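Local coordinates for protein PfVFT1 (Plasmodium falciparum, PDB 5JKQ) that probably binds a solute between its two lobes, as Venus flytrap and solute-binding proteins do, at residues 12-15 against 16-20; 196-199 against 200-204. The protein carries 3 engineered substitutions. All blocks are in the same frame, centred on the assembly; numbering follows the deposited sequence.

Interaction 1: residues 12-15 against 16-20. Engineered in segment 12-15: A13 (natural residue Ser).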
ATOM      1  N   LYS A  12     -19.882  -9.746  -5.287  1.00 20.58           N
ATOM      2  CA  LYS A  12     -19.393 -11.118  -5.366  1.00 16.95           C
ATOM      3  C   LYS A  12     -18.031 -11.281  -4.691  1.00 17.58           C
ATOM      4  O   LYS A  12     -17.527 -12.396  -4.563  1.00 20.66           O
ATOM      5  CB  LYS A  12     -19.307 -11.566  -6.827  1.00 18.15           C
ATOM      6  CG  LYS A  12     -20.652 -11.626  -7.549  1.00 18.74           C
ATOM      7  CD  LYS A  12     -20.593 -12.569  -8.745  1.00 25.82           C
ATOM      8  CE  LYS A  12     -21.918 -12.629  -9.490  1.00 34.38           C
ATOM      9  NZ  LYS A  12     -22.246 -11.344 -10.167  1.00 38.91           N
ATOM     10  N   ALA A  13     -17.444 -10.168  -4.260  1.00 14.93           N
ATOM     11  CA  ALA A  13     -16.136 -10.181  -3.610  1.00 20.91           C
ATOM     12  C   ALA A  13     -16.238  -9.865  -2.119  1.00 24.22           C
ATOM     13  O   ALA A  13     -15.220  -9.740  -1.439  1.00 17.84           O
ATOM     14  CB  ALA A  13     -15.208  -9.185  -4.290  1.00 17.80           C
ATOM     15  N   LYS A  14     -17.461  -9.741  -1.607  1.00 19.81           N
ATOM     16  CA  LYS A  14     -17.657  -9.317  -0.224  1.00 17.47           C
ATOM     17  C   LYS A  14     -17.041 -10.302   0.764  1.00 17.59           C
ATOM     18  O   LYS A  14     -16.271  -9.912   1.642  1.00 14.95           O
ATOM     19  CB  LYS A  14     -19.143  -9.146   0.087  1.00 20.61           C
ATOM     20  CG  LYS A  14     -19.403  -8.354   1.364  1.00 24.77           C
ATOM     21  CD  LYS A  14     -20.504  -8.982   2.193  1.00 24.75           C
ATOM     22  CE  LYS A  14     -20.781  -8.204   3.465  1.00 26.69           C
ATOM     23  NZ  LYS A  14     -19.607  -8.170   4.383  1.00 23.01           N
ATOM     24  N   ARG A  15     -17.383 -11.578   0.622  1.00 13.50           N
ATOM     25  CA  ARG A  15     -16.871 -12.602   1.522  1.00 21.48           C
ATOM     26  C   ARG A  15     -15.366 -12.793   1.333  1.00 14.29           C
ATOM     27  O   ARG A  15     -14.649 -13.098   2.286  1.00 16.80           O
ATOM     28  CB  ARG A  15     -17.610 -13.922   1.300  1.00 19.65           C
ATOM     29  CG  ARG A  15     -17.338 -14.972   2.362  1.00 20.13           C
ATOM     30  CD  ARG A  15     -18.407 -16.052   2.338  1.00 22.31           C
ATOM     31  NE  ARG A  15     -18.475 -16.732   1.042  1.00 19.36           N
ATOM     32  CZ  ARG A  15     -18.269 -18.034   0.847  1.00 18.64           C
ATOM     33  NH1 ARG A  15     -17.977 -18.847   1.859  1.00 20.14           N
ATOM     34  NH2 ARG A  15     -18.361 -18.531  -0.379  1.00 20.51           N
ATOM     35  N   LEU A  16     -14.896 -12.607   0.104  1.00 12.79           N
ATOM     36  CA  LEU A  16     -13.467 -12.669  -0.187  1.00 15.30           C
ATOM     37  C   LEU A  16     -12.724 -11.567   0.568  1.00 14.71           C
ATOM     38  O   LEU A  16     -11.651 -11.799   1.121  1.00 16.98           O
ATOM     39  CB  LEU A  16     -13.220 -12.550  -1.694  1.00 16.42           C
ATOM     40  CG  LEU A  16     -11.786 -12.285  -2.164  1.00 20.74           C
ATOM     41  CD1 LEU A  16     -10.845 -13.407  -1.738  1.00 18.52           C
ATOM     42  CD2 LEU A  16     -11.752 -12.096  -3.677  1.00 17.04           C
ATOM     43  N   ILE A  17     -13.306 -10.373   0.593  1.00 15.09           N
ATOM     44  CA  ILE A  17     -12.706  -9.239   1.289  1.00 15.56           C
ATOM     45  C   ILE A  17     -12.716  -9.462   2.799  1.00 15.79           C
ATOM     46  O   ILE A  17     -11.759  -9.115   3.490  1.00 20.95           O
ATOM     47  CB  ILE A  17     -13.446  -7.922   0.950  1.00 17.13           C
ATOM     48  CG1 ILE A  17     -13.227  -7.563  -0.517  1.00 14.23           C
ATOM     49  CG2 ILE A  17     -12.957  -6.760   1.821  1.00 17.73           C
ATOM     50  CD1 ILE A  17     -14.259  -6.617  -1.074  1.00 19.10           C
ATOM     51  N   ASP A  18     -13.798 -10.044   3.305  1.00 12.54           N
ATOM     52  CA  ASP A  18     -13.953 -10.237   4.743  1.00 15.97           C
ATOM     53  C   ASP A  18     -12.993 -11.291   5.288  1.00 14.21           C
ATOM     54  O   ASP A  18     -12.341 -11.070   6.308  1.00 19.12           O
ATOM     55  CB  ASP A  18     -15.394 -10.626   5.077  1.00 16.77           C
ATOM     56  CG  ASP A  18     -16.385  -9.525   4.750  1.00 17.49           C
ATOM     57  OD1 ASP A  18     -15.988  -8.339   4.757  1.00 19.72           O
ATOM     58  OD2 ASP A  18     -17.564  -9.843   4.491  1.00 22.42           O
ATOM     59  N   ILE A  19     -12.906 -12.436   4.619  1.00 13.63           N
ATOM     60  CA  ILE A  19     -12.002 -13.486   5.066  1.00 17.96           C
ATOM     61  C   ILE A  19     -10.559 -13.018   4.895  1.00 15.21           C
ATOM     62  O   ILE A  19      -9.674 -13.399   5.658  1.00 18.15           O
ATOM     63  CB  ILE A  19     -12.239 -14.809   4.303  1.00 13.98           C
ATOM     64  CG1 ILE A  19     -11.602 -15.975   5.061  1.00 15.60           C
ATOM     65  CG2 ILE A  19     -11.721 -14.726   2.861  1.00 18.46           C
ATOM     66  CD1 ILE A  19     -12.189 -17.325   4.704  1.00 18.47           C
ATOM     67  N   TYR A  20     -10.340 -12.170   3.896  1.00 13.77           N
ATOM     68  CA  TYR A  20      -9.045 -11.539   3.680  1.00 13.96           C
ATOM     69  C   TYR A  20      -8.688 -10.643   4.865  1.00 17.15           C
ATOM     70  O   TYR A  20      -7.586 -10.729   5.406  1.00 16.91           O
ATOM     71  CB  TYR A  20      -9.068 -10.749   2.370  1.00 17.88           C
ATOM     72  CG  TYR A  20      -8.016  -9.673   2.228  1.00 19.73           C
ATOM     73  CD1 TYR A  20      -6.751  -9.965   1.733  1.00 20.77           C
ATOM     74  CD2 TYR A  20      -8.303  -8.355   2.555  1.00 16.93           C
ATOM     75  CE1 TYR A  20      -5.796  -8.976   1.590  1.00 19.55           C
ATOM     76  CE2 TYR A  20      -7.358  -7.361   2.416  1.00 19.41           C
ATOM     77  CZ  TYR A  20      -6.109  -7.673   1.933  1.00 19.13           C
ATOM     78  OH  TYR A  20      -5.178  -6.672   1.798  1.00 18.92           O
TER
HETATM   79  O   HOH W   1     -16.489 -13.665  -2.226  1.00 16.38           O
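The contact of K14 with D18, one turn apart, is a local salt bridge on the first turns of helix 14-29, with A13 in the N-cap position. K14 NZ lies 2.6 Å from D18 OD2 and meets that oxygen on its syn side. The lysine reaches it because CG stands anti to the backbone N (chi1 -164°) and the chain bends at chi2 and chi4, bringing back a group whose CB points away. D18 N also donates to K14 O at 3.0 Å, so main chain and side chains tie the same pair. The helix starts with I17 N bonded to A13 O (2.9 Å), and I19 N to R15 O follows with a nearly straight N-H...O angle of 172°. A13 is an engineered residue, serine in nature; its CB sits 4.2 Å from I17 CD1. Upstream, a water donates to K12 O and accepts a weak bond from L16 N (3.0 Å). R15 turns its guanidinium away from this turn, to a salt bridge with D67 and the carbonyls of N60 and K62. L16 packs against helices 68-75 and 102-118, while A13, L16 and I17 all touch F280 of strand 265-281.

Interaction 2: residues 196-199 against 200-204; sequences KSYI and SKNEG
Y198 and N202 meet where helix 192-201 ends, with the N202 side chain lying over one face of the tyrosine ring, ring and amide planes 30° apart. Y198 has CG anti to its backbone nitrogen (chi1 -173°), which swings the ring outward, where the side chain of N202, the first residue to leave helical backbone angles, can cover one face. The tight part is the main chain. S200 N donates to K196 O at 2.9 Å, and K201 N to S197 O at 2.9 Å. Y198 O accepts N202 N at 2.9 Å plus a weaker bond from K201 N. With chi1 at 75°, S200 folds its hydroxyl back over the preceding turn, adding a side-chain-to-backbone bond within the helix from S200 OG to S197 O, modelled at an unusually short 2.5 Å. On the solvent side, S197, S200 and K201 are exposed, and the lysine chain, bent at chi2 and chi3, leads its end away from the turn. I199 is instead buried against F222 and L205. Together these contacts form the C-terminal end of helix 192-201, whose last-turn carbonyls I199 O and S200 O accept hydrogen bonds from K225 NZ.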
ATOM      1  N   LYS A 196       4.444  23.799   9.628  1.00 25.16           N
ATOM      2  CA  LYS A 196       3.168  24.431   9.296  1.00 31.65           C
ATOM      3  C   LYS A 196       3.214  25.937   9.514  1.00 26.71           C
ATOM      4  O   LYS A 196       2.784  26.710   8.658  1.00 29.98           O
ATOM      5  CB  LYS A 196       2.035  23.834  10.133  1.00 36.87           C
ATOM      6  CG  LYS A 196       1.544  22.475   9.666  1.00 39.58           C
ATOM      7  CD  LYS A 196       0.391  21.997  10.537  1.00 40.87           C
ATOM      8  CE  LYS A 196       0.180  20.500  10.421  1.00 49.19           C
ATOM      9  NZ  LYS A 196      -0.856  20.004  11.366  1.00 44.06           N
ATOM     10  N   SER A 197       3.731  26.344  10.668  1.00 27.79           N
ATOM     11  CA  SER A 197       3.872  27.758  10.987  1.00 34.20           C
ATOM     12  C   SER A 197       4.717  28.467   9.938  1.00 27.98           C
ATOM     13  O   SER A 197       4.343  29.531   9.452  1.00 26.26           O
ATOM     14  CB  SER A 197       4.493  27.939  12.373  1.00 34.42           C
ATOM     15  OG  SER A 197       3.638  27.430  13.381  1.00 44.47           O
ATOM     16  N   TYR A 198       5.849  27.870   9.577  1.00 30.21           N
ATOM     17  CA  TYR A 198       6.738  28.471   8.588  1.00 32.28           C
ATOM     18  C   TYR A 198       6.047  28.623   7.233  1.00 30.10           C
ATOM     19  O   TYR A 198       6.070  29.701   6.641  1.00 33.66           O
ATOM     20  CB  TYR A 198       8.012  27.642   8.430  1.00 28.34           C
ATOM     21  CG  TYR A 198       9.041  28.301   7.542  1.00 30.64           C
ATOM     22  CD1 TYR A 198       9.953  29.213   8.060  1.00 27.34           C
ATOM     23  CD2 TYR A 198       9.096  28.021   6.184  1.00 27.19           C
ATOM     24  CE1 TYR A 198      10.891  29.823   7.251  1.00 28.40           C
ATOM     25  CE2 TYR A 198      10.032  28.626   5.367  1.00 31.40           C
ATOM     26  CZ  TYR A 198      10.927  29.525   5.905  1.00 30.84           C
ATOM     27  OH  TYR A 198      11.861  30.131   5.097  1.00 32.34           O
ATOM     28  N   ILE A 199       5.431  27.548   6.748  1.00 27.39           N
ATOM     29  CA  ILE A 199       4.726  27.587   5.469  1.00 36.70           C
ATOM     30  C   ILE A 199       3.588  28.607   5.516  1.00 33.09           C
ATOM     31  O   ILE A 199       3.255  29.219   4.503  1.00 29.84           O
ATOM     32  CB  ILE A 199       4.159  26.194   5.082  1.00 32.23           C
ATOM     33  CG1 ILE A 199       5.282  25.157   4.972  1.00 33.42           C
ATOM     34  CG2 ILE A 199       3.384  26.252   3.763  1.00 30.81           C
ATOM     35  CD1 ILE A 199       6.349  25.480   3.942  1.00 34.85           C
ATOM     36  N   SER A 200       3.001  28.799   6.694  1.00 33.70           N
ATOM     37  CA  SER A 200       1.899  29.745   6.838  1.00 33.48           C
ATOM     38  C   SER A 200       2.408  31.186   6.810  1.00 40.54           C
ATOM     39  O   SER A 200       1.708  32.085   6.344  1.00 41.31           O
ATOM     40  CB  SER A 200       1.126  29.482   8.134  1.00 34.99           C
ATOM     41  OG  SER A 200       1.841  29.942   9.265  1.00 33.34           O
ATOM     42  N   LYS A 201       3.627  31.400   7.301  1.00 37.04           N
ATOM     43  CA  LYS A 201       4.220  32.737   7.328  1.00 42.95           C
ATOM     44  C   LYS A 201       4.811  33.132   5.975  1.00 39.10           C
ATOM     45  O   LYS A 201       4.845  34.314   5.632  1.00 45.63           O
ATOM     46  CB  LYS A 201       5.317  32.825   8.399  1.00 42.36           C
ATOM     47  CG  LYS A 201       4.838  32.705   9.847  1.00 40.12           C
ATOM     48  CD  LYS A 201       3.810  33.758  10.232  1.00 54.12           C
ATOM     49  CE  LYS A 201       4.366  35.171  10.136  1.00 60.92           C
ATOM     50  NZ  LYS A 201       3.363  36.187  10.566  1.00 49.35           N
ATOM     51  N   ASN A 202       5.273  32.144   5.213  1.00 42.48           N
ATOM     52  CA  ASN A 202       6.022  32.399   3.982  1.00 37.77           C
ATOM     53  C   ASN A 202       5.327  31.882   2.726  1.00 37.33           C
ATOM     54  O   ASN A 202       4.531  30.946   2.780  1.00 44.16           O
ATOM     55  CB  ASN A 202       7.413  31.776   4.088  1.00 36.22           C
ATOM     56  CG  ASN A 202       8.206  32.327   5.255  1.00 35.40           C
ATOM     57  OD1 ASN A 202       8.195  31.763   6.350  1.00 32.25           O
ATOM     58  ND2 ASN A 202       8.894  33.440   5.029  1.00 40.99           N
ATOM     59  N   GLU A 203       5.656  32.500   1.596  1.00 42.90           N
ATOM     60  CA  GLU A 203       5.010  32.211   0.321  1.00 40.19           C
ATOM     61  C   GLU A 203       6.042  31.913  -0.760  1.00 30.47           C
ATOM     62  O   GLU A 203       7.207  32.291  -0.638  1.00 28.88           O
ATOM     63  CB  GLU A 203       4.130  33.392  -0.103  1.00 38.29           C
ATOM     64  CG  GLU A 203       4.722  34.758   0.242  1.00 45.03           C
ATOM     65  CD  GLU A 203       3.870  35.916  -0.246  1.00 60.81           C
ATOM     66  OE1 GLU A 203       3.054  35.715  -1.173  1.00 57.34           O
ATOM     67  OE2 GLU A 203       4.016  37.031   0.301  1.00 56.68           O
ATOM     68  N   GLY A 204       5.606  31.229  -1.814  1.00 38.81           N
ATOM     69  CA  GLY A 204       6.461  30.942  -2.953  1.00 34.69           C
ATOM     70  C   GLY A 204       7.381  29.749  -2.756  1.00 30.03           C
ATOM     71  O   GLY A 204       8.207  29.450  -3.619  1.00 27.78           O
TER

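Interactions 1 and 2 mark two ends of helices: 12-15 with 16-20 begins helix 14-29, and 196-199 with 200-204 closes helix 192-201. Their centres are 45 Å apart and their nearest atoms about 29 Å, so they do not touch. They lie on opposite sides of the chain's centre, 18 Å and 30 Å from it, which is consistent with places in different lobes of the bi-lobed protein. Interaction 1 is partly buried, whereas interaction 2 is a surface contact. A solute would be expected in the cleft between the lobes, as in related flytrap proteins, and neither contact can be placed there.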